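Iron-regulated ABC transporter siderophore-binding protein SirA (Staphylococcus aureus subsp. aureus, PDB 3MWF) binds the siderophore staphyloferrin B and probably hands it to an iron-regulated ABC transporter for iron uptake into the cell. Local coordinates at residues A[114-119]-A[138-143]; A[220-225]-A[289-294]. All blocks are in the same frame, centred on the assembly; numbering follows the deposited sequence.

Contact 1 of 2, residues A[114-119]-A[138-143]; sequences FKFKDT and KKYDDK
Lys117 and Tyr140 converge on one oxygen, OD2 of Asp187 in helix 179-187: Lys117 NZ forms a salt bridge with it and Tyr140 OH a hydrogen bond. Lysine and tyrosine suit these places because each has an apolar body for packing and a polar end for the shared carboxylate. On the way there, the lysine chain passes the tyrosine at about a right angle, Lys117 CD lying 4.0 Å from Tyr140 CE2. The main apolar contact belongs to Phe116, a flat apolar ring whose edge can meet a face in this buried spot. Phe116 CZ stands over the centre of the Tyr140 ring, 3.5 Å from Tyr140 CE1. The ring centroids are 4.9 Å apart and the planes meet at 81°, an edge-to-face stack that sets the C-H at Phe116 CZ against the pi cloud of the tyrosine. Tyr140 offers its face with CG anti to the backbone N (chi1 171°). Ile184 touches both rings, as does Ser280 of helix 277-290. The T-shaped pair thus joins the first turn of helix 116-127, just after the pocket residue Phe114, to helix 130-155, the long interlobe helix of the class III binding-protein fold.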
ATOM      1  N   PHE A 114       0.354   4.499  -2.316  1.00 11.68           N
ATOM      2  CA  PHE A 114       0.954   3.173  -2.035  1.00 11.58           C
ATOM      3  C   PHE A 114       2.458   3.095  -2.273  1.00 12.46           C
ATOM      4  O   PHE A 114       3.078   2.035  -1.984  1.00 13.00           O
ATOM      5  CB  PHE A 114       0.225   2.048  -2.811  1.00 12.01           C
ATOM      6  CG  PHE A 114       0.188   2.263  -4.297  1.00 11.89           C
ATOM      7  CD1 PHE A 114       1.351   2.081  -5.081  1.00  9.77           C
ATOM      8  CD2 PHE A 114      -0.994   2.650  -4.920  1.00 12.82           C
ATOM      9  CE1 PHE A 114       1.311   2.313  -6.473  1.00 11.94           C
ATOM     10  CE2 PHE A 114      -1.072   2.861  -6.287  1.00 11.43           C
ATOM     11  CZ  PHE A 114       0.096   2.683  -7.090  1.00 10.60           C
ATOM     12  N   LYS A 115       3.046   4.180  -2.795  1.00 12.73           N
ATOM     13  CA  LYS A 115       4.510   4.168  -3.052  1.00 13.13           C
ATOM     14  C   LYS A 115       5.236   4.614  -1.787  1.00 13.86           C
ATOM     15  O   LYS A 115       5.661   5.784  -1.651  1.00 13.52           O
ATOM     16  CB  LYS A 115       4.877   5.025  -4.270  1.00 13.15           C
ATOM     17  CG  LYS A 115       4.253   4.516  -5.591  1.00 15.72           C
ATOM     18  CD  LYS A 115       4.533   5.504  -6.746  1.00 16.82           C
ATOM     19  CE  LYS A 115       3.889   5.032  -8.074  1.00 20.70           C
ATOM     20  NZ  LYS A 115       4.740   4.039  -8.779  1.00 24.17           N
ATOM     21  N   PHE A 116       5.347   3.674  -0.845  1.00 13.88           N
ATOM     22  CA  PHE A 116       5.740   4.017   0.524  1.00 14.68           C
ATOM     23  C   PHE A 116       7.178   4.562   0.569  1.00 14.98           C
ATOM     24  O   PHE A 116       7.519   5.324   1.471  1.00 16.57           O
ATOM     25  CB  PHE A 116       5.542   2.817   1.453  1.00 13.59           C
ATOM     26  CG  PHE A 116       6.585   1.740   1.259  1.00 14.17           C
ATOM     27  CD1 PHE A 116       6.409   0.749   0.297  1.00 15.33           C
ATOM     28  CD2 PHE A 116       7.755   1.756   2.025  1.00 15.95           C
ATOM     29  CE1 PHE A 116       7.381  -0.236   0.093  1.00 17.25           C
ATOM     30  CE2 PHE A 116       8.747   0.783   1.824  1.00 20.06           C
ATOM     31  CZ  PHE A 116       8.549  -0.221   0.852  1.00 17.65           C
ATOM     32  N   LYS A 117       8.001   4.217  -0.436  1.00 15.23           N
ATOM     33  CA  LYS A 117       9.366   4.755  -0.476  1.00 16.44           C
ATOM     34  C   LYS A 117       9.333   6.235  -0.822  1.00 16.25           C
ATOM     35  O   LYS A 117      10.082   7.031  -0.252  1.00 16.33           O
ATOM     36  CB  LYS A 117      10.238   3.943  -1.448  1.00 17.21           C
ATOM     37  CG  LYS A 117      10.451   2.501  -0.955  1.00 18.82           C
ATOM     38  CD  LYS A 117      11.010   1.540  -2.035  1.00 26.57           C
ATOM     39  CE  LYS A 117      10.124   1.540  -3.296  1.00 29.50           C
ATOM     40  NZ  LYS A 117       9.660   0.227  -3.885  1.00 29.47           N
ATOM     41  N   ASP A 118       8.447   6.613  -1.737  1.00 16.22           N
ATOM     42  CA  ASP A 118       8.290   8.020  -2.090  1.00 16.22           C
ATOM     43  C   ASP A 118       7.690   8.817  -0.932  1.00 15.91           C
ATOM     44  O   ASP A 118       8.126   9.932  -0.631  1.00 16.06           O
ATOM     45  CB  ASP A 118       7.472   8.158  -3.376  1.00 17.50           C
ATOM     46  CG  ASP A 118       8.213   7.601  -4.586  1.00 20.04           C
ATOM     47  OD1 ASP A 118       9.431   7.303  -4.465  1.00 24.62           O
ATOM     48  OD2 ASP A 118       7.600   7.456  -5.654  1.00 21.55           O
ATOM     49  N   THR A 119       6.700   8.234  -0.257  1.00 15.31           N
ATOM     50  CA  THR A 119       6.120   8.839   0.958  1.00 14.44           C
ATOM     51  C   THR A 119       7.214   9.050   2.020  1.00 14.76           C
ATOM     52  O   THR A 119       7.283  10.106   2.641  1.00 14.26           O
ATOM     53  CB  THR A 119       4.997   7.929   1.501  1.00 15.23           C
ATOM     54  OG1 THR A 119       4.059   7.730   0.449  1.00 14.65           O
ATOM     55  CG2 THR A 119       4.277   8.552   2.701  1.00 15.09           C
ATOM     56  N   LYS A 138      17.116   2.042   3.888  1.00 22.19           N
ATOM     57  CA  LYS A 138      18.237   1.084   3.912  1.00 22.91           C
ATOM     58  C   LYS A 138      17.813  -0.256   4.536  1.00 22.18           C
ATOM     59  O   LYS A 138      18.125  -1.308   3.990  1.00 22.50           O
ATOM     60  CB  LYS A 138      19.456   1.681   4.648  1.00 23.36           C
ATOM     61  CG  LYS A 138      20.682   0.769   4.747  1.00 26.83           C
ATOM     62  CD  LYS A 138      21.538   0.779   3.476  1.00 34.06           C
ATOM     63  CE  LYS A 138      22.622   1.851   3.480  1.00 36.06           C
ATOM     64  NZ  LYS A 138      22.104   3.225   3.126  1.00 38.96           N
ATOM     65  N   LYS A 139      17.100  -0.208   5.662  1.00 21.96           N
ATOM     66  CA  LYS A 139      16.576  -1.404   6.308  1.00 22.04           C
ATOM     67  C   LYS A 139      15.649  -2.216   5.378  1.00 21.13           C
ATOM     68  O   LYS A 139      15.695  -3.452   5.362  1.00 20.21           O
ATOM     69  CB  LYS A 139      15.836  -1.019   7.601  1.00 23.16           C
ATOM     70  CG  LYS A 139      15.400  -2.195   8.433  1.00 27.83           C
ATOM     71  CD  LYS A 139      15.404  -1.878   9.953  1.00 33.47           C
ATOM     72  CE  LYS A 139      13.989  -1.902  10.542  1.00 36.40           C
ATOM     73  NZ  LYS A 139      13.164  -0.691  10.185  1.00 34.85           N
ATOM     74  N   TYR A 140      14.793  -1.519   4.626  1.00 20.25           N
ATOM     75  CA  TYR A 140      13.935  -2.204   3.682  1.00 19.80           C
ATOM     76  C   TYR A 140      14.755  -2.855   2.556  1.00 19.58           C
ATOM     77  O   TYR A 140      14.541  -4.020   2.218  1.00 19.62           O
ATOM     78  CB  TYR A 140      12.854  -1.258   3.113  1.00 19.15           C
ATOM     79  CG  TYR A 140      12.061  -1.866   1.963  1.00 17.85           C
ATOM     80  CD1 TYR A 140      10.989  -2.732   2.198  1.00 17.19           C
ATOM     81  CD2 TYR A 140      12.373  -1.545   0.645  1.00 18.73           C
ATOM     82  CE1 TYR A 140      10.283  -3.305   1.130  1.00 17.74           C
ATOM     83  CE2 TYR A 140      11.674  -2.095  -0.406  1.00 17.21           C
ATOM     84  CZ  TYR A 140      10.629  -2.948  -0.163  1.00 17.57           C
ATOM     85  OH  TYR A 140       9.947  -3.466  -1.231  1.00 17.77           O
ATOM     86  N   ASP A 141      15.683  -2.097   1.995  1.00 20.48           N
ATOM     87  CA  ASP A 141      16.541  -2.586   0.911  1.00 21.48           C
ATOM     88  C   ASP A 141      17.331  -3.818   1.337  1.00 21.28           C
ATOM     89  O   ASP A 141      17.437  -4.794   0.576  1.00 20.58           O
ATOM     90  CB  ASP A 141      17.495  -1.491   0.452  1.00 21.42           C
ATOM     91  CG  ASP A 141      16.820  -0.431  -0.386  1.00 25.89           C
ATOM     92  OD1 ASP A 141      15.652  -0.619  -0.842  1.00 26.90           O
ATOM     93  OD2 ASP A 141      17.476   0.609  -0.607  1.00 28.05           O
ATOM     94  N   ASP A 142      17.848  -3.790   2.571  1.00 21.05           N
ATOM     95  CA  ASP A 142      18.530  -4.951   3.135  1.00 21.68           C
ATOM     96  C   ASP A 142      17.639  -6.176   3.205  1.00 20.78           C
ATOM     97  O   ASP A 142      18.054  -7.271   2.848  1.00 20.65           O
ATOM     98  CB  ASP A 142      19.126  -4.634   4.511  1.00 21.82           C
ATOM     99  CG  ASP A 142      20.325  -3.712   4.424  1.00 26.47           C
ATOM    100  OD1 ASP A 142      20.918  -3.555   3.329  1.00 30.13           O
ATOM    101  OD2 ASP A 142      20.682  -3.125   5.462  1.00 30.31           O
ATOM    102  N   LYS A 143      16.393  -5.975   3.645  1.00 20.05           N
ATOM    103  CA  LYS A 143      15.452  -7.059   3.781  1.00 19.35           C
ATOM    104  C   LYS A 143      15.090  -7.630   2.412  1.00 19.09           C
ATOM    105  O   LYS A 143      14.947  -8.851   2.257  1.00 19.31           O
ATOM    106  CB  LYS A 143      14.201  -6.601   4.534  1.00 19.04           C
ATOM    107  CG  LYS A 143      13.435  -7.748   5.093  1.00 22.25           C
ATOM    108  CD  LYS A 143      12.402  -7.310   6.137  1.00 26.70           C
ATOM    109  CE  LYS A 143      11.505  -8.469   6.526  1.00 27.58           C
ATOM    110  NZ  LYS A 143      12.179  -9.381   7.482  1.00 33.68           N
TER

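Contact 2 of 2, residues A[220-225]-A[289-294]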
ATOM      1  N   ALA A 220       0.142 -17.137 -13.039  1.00 12.41           N
ATOM      2  CA  ALA A 220       1.369 -16.970 -12.295  1.00 13.19           C
ATOM      3  C   ALA A 220       1.775 -18.327 -11.745  1.00 13.21           C
ATOM      4  O   ALA A 220       0.958 -19.257 -11.702  1.00 14.27           O
ATOM      5  CB  ALA A 220       1.149 -15.988 -11.133  1.00 13.00           C
ATOM      6  N   ASP A 221       3.038 -18.446 -11.356  1.00 14.89           N
ATOM      7  CA  ASP A 221       3.517 -19.625 -10.600  1.00 15.41           C
ATOM      8  C   ASP A 221       2.992 -19.680  -9.159  1.00 16.28           C
ATOM      9  O   ASP A 221       2.819 -20.764  -8.603  1.00 16.06           O
ATOM     10  CB  ASP A 221       5.030 -19.650 -10.593  1.00 16.76           C
ATOM     11  CG  ASP A 221       5.600 -19.632 -11.997  1.00 16.57           C
ATOM     12  OD1 ASP A 221       5.086 -20.378 -12.854  1.00 18.81           O
ATOM     13  OD2 ASP A 221       6.520 -18.839 -12.224  1.00 17.75           O
ATOM     14  N   HIS A 222       2.744 -18.515  -8.568  1.00 15.14           N
ATOM     15  CA  HIS A 222       2.105 -18.426  -7.255  1.00 15.76           C
ATOM     16  C   HIS A 222       1.137 -17.241  -7.241  1.00 15.17           C
ATOM     17  O   HIS A 222       1.474 -16.160  -7.751  1.00 15.11           O
ATOM     18  CB  HIS A 222       3.164 -18.227  -6.163  1.00 16.65           C
ATOM     19  CG  HIS A 222       2.656 -18.546  -4.793  1.00 16.61           C
ATOM     20  ND1 HIS A 222       2.913 -19.750  -4.167  1.00 17.58           N
ATOM     21  CD2 HIS A 222       1.845 -17.849  -3.962  1.00 16.20           C
ATOM     22  CE1 HIS A 222       2.276 -19.781  -3.006  1.00 19.52           C
ATOM     23  NE2 HIS A 222       1.627 -18.634  -2.854  1.00 19.69           N
ATOM     24  N   ILE A 223      -0.016 -17.437  -6.606  1.00 15.05           N
ATOM     25  CA  ILE A 223      -1.054 -16.401  -6.566  1.00 14.33           C
ATOM     26  C   ILE A 223      -1.376 -16.081  -5.123  1.00 14.67           C
ATOM     27  O   ILE A 223      -1.559 -16.982  -4.306  1.00 14.03           O
ATOM     28  CB  ILE A 223      -2.326 -16.844  -7.348  1.00 14.46           C
ATOM     29  CG1 ILE A 223      -2.031 -16.929  -8.856  1.00 13.49           C
ATOM     30  CG2 ILE A 223      -3.541 -15.905  -7.044  1.00 15.26           C
ATOM     31  CD1 ILE A 223      -3.206 -17.485  -9.695  1.00 12.81           C
ATOM     32  N   PHE A 224      -1.430 -14.786  -4.815  1.00 14.00           N
ATOM     33  CA  PHE A 224      -1.694 -14.309  -3.473  1.00 14.36           C
ATOM     34  C   PHE A 224      -3.079 -13.731  -3.490  1.00 14.48           C
ATOM     35  O   PHE A 224      -3.346 -12.797  -4.254  1.00 15.49           O
ATOM     36  CB  PHE A 224      -0.646 -13.243  -3.139  1.00 14.55           C
ATOM     37  CG  PHE A 224       0.754 -13.783  -3.130  1.00 15.12           C
ATOM     38  CD1 PHE A 224       1.219 -14.483  -2.010  1.00 17.70           C
ATOM     39  CD2 PHE A 224       1.589 -13.668  -4.254  1.00 14.26           C
ATOM     40  CE1 PHE A 224       2.491 -15.017  -1.994  1.00 16.73           C
ATOM     41  CE2 PHE A 224       2.886 -14.186  -4.250  1.00 17.06           C
ATOM     42  CZ  PHE A 224       3.343 -14.871  -3.105  1.00 17.20           C
ATOM     43  N   VAL A 225      -3.973 -14.291  -2.677  1.00 13.86           N
ATOM     44  CA  VAL A 225      -5.374 -13.851  -2.700  1.00 14.72           C
ATOM     45  C   VAL A 225      -5.718 -12.950  -1.509  1.00 15.00           C
ATOM     46  O   VAL A 225      -5.519 -13.349  -0.361  1.00 15.18           O
ATOM     47  CB  VAL A 225      -6.318 -15.073  -2.728  1.00 14.05           C
ATOM     48  CG1 VAL A 225      -7.778 -14.657  -2.591  1.00 16.71           C
ATOM     49  CG2 VAL A 225      -6.132 -15.852  -4.020  1.00 15.83           C
ATOM     50  N   GLU A 289       6.904 -17.056   5.342  1.00 22.65           N
ATOM     51  CA  GLU A 289       5.974 -18.032   5.911  1.00 23.70           C
ATOM     52  C   GLU A 289       5.088 -18.729   4.869  1.00 23.76           C
ATOM     53  O   GLU A 289       5.020 -19.960   4.845  1.00 23.68           O
ATOM     54  CB  GLU A 289       5.112 -17.352   6.984  1.00 23.99           C
ATOM     55  CG  GLU A 289       4.238 -18.270   7.771  1.00 28.81           C
ATOM     56  CD  GLU A 289       3.201 -17.489   8.540  1.00 32.78           C
ATOM     57  OE1 GLU A 289       3.623 -16.711   9.415  1.00 35.63           O
ATOM     58  OE2 GLU A 289       1.992 -17.625   8.241  1.00 35.73           O
ATOM     59  N   LYS A 290       4.422 -17.955   4.012  1.00 22.93           N
ATOM     60  CA  LYS A 290       3.469 -18.512   3.064  1.00 23.50           C
ATOM     61  C   LYS A 290       4.177 -19.333   1.987  1.00 22.66           C
ATOM     62  O   LYS A 290       3.588 -20.278   1.462  1.00 23.50           O
ATOM     63  CB  LYS A 290       2.584 -17.430   2.406  1.00 23.48           C
ATOM     64  CG  LYS A 290       1.673 -16.624   3.380  1.00 26.13           C
ATOM     65  CD  LYS A 290       0.681 -17.471   4.163  1.00 28.45           C
ATOM     66  CE  LYS A 290      -0.221 -16.577   5.073  1.00 27.81           C
ATOM     67  NZ  LYS A 290       0.471 -16.062   6.289  1.00 32.01           N
ATOM     68  N   LEU A 291       5.423 -18.975   1.685  1.00 23.00           N
ATOM     69  CA  LEU A 291       6.201 -19.682   0.652  1.00 23.82           C
ATOM     70  C   LEU A 291       7.128 -20.764   1.222  1.00 25.36           C
ATOM     71  O   LEU A 291       7.806 -21.462   0.462  1.00 25.00           O
ATOM     72  CB  LEU A 291       6.990 -18.690  -0.211  1.00 23.65           C
ATOM     73  CG  LEU A 291       6.101 -17.743  -1.036  1.00 21.78           C
ATOM     74  CD1 LEU A 291       6.959 -16.881  -1.900  1.00 20.43           C
ATOM     75  CD2 LEU A 291       5.179 -18.575  -1.890  1.00 23.70           C
ATOM     76  N   ASN A 292       7.147 -20.879   2.550  0.50 25.45           N
ATOM     77  CA  ASN A 292       8.025 -21.820   3.246  0.50 26.35           C
ATOM     78  C   ASN A 292       9.468 -21.676   2.758  0.50 26.77           C
ATOM     79  O   ASN A 292      10.069 -22.637   2.273  0.50 26.88           O
ATOM     80  CB  ASN A 292       7.513 -23.251   3.069  0.50 26.01           C
ATOM     81  CG  ASN A 292       8.234 -24.243   3.960  0.50 25.67           C
ATOM     82  OD1 ASN A 292       8.645 -23.909   5.069  0.50 23.98           O
ATOM     83  ND2 ASN A 292       8.387 -25.468   3.475  0.50 24.97           N
ATOM     84  N   ILE A 293       9.991 -20.452   2.858  1.00 27.41           N
ATOM     85  CA  ILE A 293      11.352 -20.123   2.472  1.00 28.07           C
ATOM     86  C   ILE A 293      12.196 -20.007   3.742  1.00 30.41           C
ATOM     87  O   ILE A 293      11.829 -19.307   4.678  1.00 29.70           O
ATOM     88  CB  ILE A 293      11.417 -18.780   1.691  1.00 28.35           C
ATOM     89  CG1 ILE A 293      10.636 -18.880   0.371  1.00 26.68           C
ATOM     90  CG2 ILE A 293      12.865 -18.345   1.454  1.00 25.41           C
ATOM     91  CD1 ILE A 293      10.466 -17.521  -0.346  1.00 25.72           C
ATOM     92  N   GLU A 294      13.318 -20.714   3.772  1.00 32.69           N
ATOM     93  CA  GLU A 294      14.230 -20.642   4.904  1.00 36.01           C
ATOM     94  C   GLU A 294      15.004 -19.333   4.896  1.00 37.43           C
ATOM     95  O   GLU A 294      15.619 -18.962   3.880  1.00 37.15           O
ATOM     96  CB  GLU A 294      15.195 -21.823   4.871  1.00 36.00           C
ATOM     97  CG  GLU A 294      15.544 -22.348   6.243  1.00 39.48           C
ATOM     98  CD  GLU A 294      15.698 -23.846   6.236  1.00 43.21           C
ATOM     99  OE1 GLU A 294      14.914 -24.514   6.939  1.00 45.80           O
ATOM    100  OE2 GLU A 294      16.579 -24.356   5.504  1.00 45.52           O
TER
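Leu291 lays its CD2 methyl over one face of the His222 imidazole, a CH-pi contact with Leu291 CD2 3.5 Å from the ring centroid and 18° off the ring normal. The methyl leans toward the rim, with Leu291 CD2 only 3.3 Å from His222 CE1, so the fit here is tight. Leucine suits this buried, apolar place because its fork puts CD2 on the imidazole face and near the Phe224 ring as well. The histidine adds polar atoms at its perimeter: NE2 is hydrogen-bonded with Ser263 OG and ND1 more weakly with Gln261 NE2, partners that help to fix the rotation of the ring whose face meets the leucine. The histidine side chain leaves the strand toward 289-294, and a chi1 of -162°, with the ring opposite the backbone nitrogen, puts its face against the methyl. Two residues on, Phe224 has His222 CD2 over one of its faces and meets the same leucine methyl more loosely, Phe224 CZ lying 4.3 Å from Leu291 CD2.

Toward solvent the fit slackens. Lys290 starts toward the strand but turns its end away, and Lys290 NZ forms a salt bridge of 2.9 Å with OE2 of the exposed Glu289, approaching from above the carboxylate plane. Asn292, of positive phi (50°), ends the helix in a Schellman motif; asparagine tolerates that backbone shape well. Strand 222-227 runs between parallel neighbours 163-168 and 262-263, Phe224 meets the ring of Trp271, and Leu291 also touches Phe190 and Tyr155, the last residue of helix 130-155.

The two contacts follow one another along the chain, contact 1 closing before contact 2 opens; their centres are 21 Å apart and their nearest atoms about 10 Å. Two helices are common to both: helix 130-155 supplies one side of contact 1 and at its far end flanks contact 2, while helix 277-290 borders contact 1 partway along and ends in contact 2. Contact 1 packs helix 116-127, which follows the six-stranded sheet, on helix 130-155, and contact 2 packs a strand of the five-stranded sheet on the end of helix 277-290. Both lobes thus lie against the same two helices, consistent with the rather rigid, helix-linked architecture of siderophore-binding proteins, whose pocket lies between the lobes.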